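Long-range contact in acetyltransferase (PDB 6AO7), which binds acetyl-CoA and is a GNAT-family enzyme that probably transfers its acetyl group to an acceptor substrate: residues T111-T116 with C152-L157. Residues are numbered along the deposited sequence; the frame is centred on the assembly and turned at random.
Sequences TGNSST and CTDMIL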
loop_
_atom_site.group_PDB
_atom_site.type_symbol
_atom_site.label_atom_id
_atom_site.label_comp_id
_atom_site.label_asym_id
_atom_site.label_seq_id
_atom_site.Cartn_x
_atom_site.Cartn_y
_atom_site.Cartn_z
ATOM N N THR A 111 9.024 -3.290 -0.329
ATOM C CA THR A 111 8.729 -3.262 1.096
ATOM C C THR A 111 7.582 -4.233 1.387
ATOM O O THR A 111 7.029 -4.859 0.483
ATOM C CB THR A 111 8.410 -1.838 1.567
ATOM O OG1 THR A 111 8.415 -1.813 3.002
ATOM C CG2 THR A 111 7.025 -1.391 1.034
ATOM N N GLY A 112 7.240 -4.383 2.667
ATOM C CA GLY A 112 6.242 -5.363 3.048
ATOM C C GLY A 112 4.823 -4.887 2.806
ATOM O O GLY A 112 4.522 -3.685 2.797
ATOM N N ASN A 113 3.916 -5.853 2.612
ATOM C CA ASN A 113 2.513 -5.484 2.411
ATOM C C ASN A 113 1.951 -4.713 3.605
ATOM O O ASN A 113 1.062 -3.878 3.438
ATOM C CB ASN A 113 1.659 -6.726 2.130
ATOM C CG ASN A 113 1.754 -7.773 3.222
ATOM O OD1 ASN A 113 2.650 -8.610 3.211
ATOM N ND2 ASN A 113 0.803 -7.755 4.156
ATOM N N SER A 114 2.457 -4.972 4.800
ATOM C CA SER A 114 1.979 -4.315 6.011
ATOM C C SER A 114 2.604 -2.943 6.239
ATOM O O SER A 114 2.169 -2.232 7.154
ATOM C CB SER A 114 2.272 -5.210 7.210
ATOM O OG SER A 114 3.619 -5.669 7.138
ATOM N N SER A 115 3.587 -2.556 5.426
ATOM C CA SER A 115 4.363 -1.326 5.619
ATOM C C SER A 115 3.686 -0.133 4.954
ATOM O O SER A 115 4.262 0.527 4.083
ATOM C CB SER A 115 5.773 -1.498 5.062
ATOM O OG SER A 115 6.465 -2.526 5.721
ATOM N N THR A 116 2.438 0.136 5.375
ATOM C CA THR A 116 1.629 1.123 4.674
ATOM C C THR A 116 2.178 2.533 4.839
ATOM O O THR A 116 2.069 3.342 3.913
ATOM C CB THR A 116 0.161 1.037 5.132
ATOM O OG1 THR A 116 0.049 1.314 6.542
ATOM C CG2 THR A 116 -0.386 -0.351 4.850
ATOM N N CYS A 152 3.238 -9.794 7.570
ATOM C CA CYS A 152 4.012 -9.306 6.434
ATOM C C CYS A 152 4.467 -10.511 5.618
ATOM O O CYS A 152 5.525 -11.093 5.874
ATOM C CB CYS A 152 5.184 -8.479 6.937
ATOM S SG CYS A 152 6.213 -7.815 5.635
ATOM N N THR A 153 3.674 -10.883 4.617
ATOM C CA THR A 153 3.959 -12.057 3.792
ATOM C C THR A 153 4.502 -11.718 2.410
ATOM O O THR A 153 5.331 -12.462 1.873
ATOM C CB THR A 153 2.692 -12.903 3.600
ATOM O OG1 THR A 153 1.649 -12.062 3.106
ATOM C CG2 THR A 153 2.243 -13.543 4.900
ATOM N N ASP A 154 4.022 -10.644 1.796
ATOM C CA ASP A 154 4.297 -10.363 0.396
ATOM C C ASP A 154 5.152 -9.111 0.271
ATOM O O ASP A 154 5.123 -8.226 1.130
ATOM C CB ASP A 154 2.994 -10.176 -0.393
ATOM C CG ASP A 154 1.953 -11.243 -0.086
ATOM O OD1 ASP A 154 0.759 -10.893 0.044
ATOM O OD2 ASP A 154 2.311 -12.436 0.034
ATOM N N MET A 155 5.937 -9.038 -0.798
ATOM C CA MET A 155 6.707 -7.837 -1.074
ATOM C C MET A 155 5.964 -6.989 -2.095
ATOM O O MET A 155 5.521 -7.504 -3.126
ATOM C CB MET A 155 8.108 -8.159 -1.587
ATOM C CG MET A 155 8.751 -6.950 -2.202
ATOM S SD MET A 155 10.463 -7.236 -2.622
ATOM C CE MET A 155 11.173 -7.139 -0.974
ATOM N N ILE A 156 5.810 -5.700 -1.791
ATOM C CA ILE A 156 5.305 -4.718 -2.741
ATOM C C ILE A 156 6.494 -4.034 -3.386
ATOM O O ILE A 156 7.321 -3.429 -2.694
ATOM C CB ILE A 156 4.400 -3.687 -2.054
ATOM C CG1 ILE A 156 3.287 -4.401 -1.305
ATOM C CG2 ILE A 156 3.867 -2.698 -3.082
ATOM C CD1 ILE A 156 2.498 -3.460 -0.434
ATOM N N LEU A 157 6.596 -4.134 -4.707
ATOM C CA LEU A 157 7.723 -3.564 -5.434
ATOM C C LEU A 157 7.291 -2.244 -6.057
ATOM O O LEU A 157 6.251 -2.184 -6.720
ATOM C CB LEU A 157 8.207 -4.537 -6.513
ATOM C CG LEU A 157 9.691 -4.601 -6.889
ATOM C CD1 LEU A 157 10.525 -5.139 -5.737
ATOM C CD2 LEU A 157 9.904 -5.440 -8.134
#
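T111 and I156 form an antiparallel hydrogen-bonded pair where strand 106-112 of the GNAT fold runs beside strand 155-161. T111 N reaches I156 O at 2.9 Å, and I156 N returns to T111 O at 2.7 Å. The next pair, G112 with M155, is non-hydrogen-bonded; past it, strand 106-112 ends in a type I turn from G112 to S115 that leads into helix 116-124.

N113 carries the pairing beyond the strand end. Its backbone N donates to D154 O, while its side chain takes over as acceptor: D154 N points almost straight at N113 OD1, 2.8 Å away (N-H...O angle 169°). This donor N stands 25° out of the plane of the N113 side-chain carbonyl, and T153 N adds a weak, more bent bond to the same oxygen. With CG held between its own backbone N and carbonyl carbon (chi1 57°), the amide turns back to receive both N-H groups. ND2 is taken up by E151 O and by Q123 of the second subunit, so this one side chain links the turn to residues 151-154 and to the second subunit. D154 also faces that subunit, its OD2 bridging to R128 there while accepting from N135 N of its own chain.

Van der Waals contacts lie alongside these bonds. The extended I156 side chain lays CD1 against N113 CA at 3.5 Å, and L119 of helix 116-124 packs on both I156 and T111, a residue that also touches acetyl-CoA. At the loop end, S114 OG, bonded to E147, sits 3.2 Å from C152 CB, and C152 SG rests 3.6 Å from G112 CA.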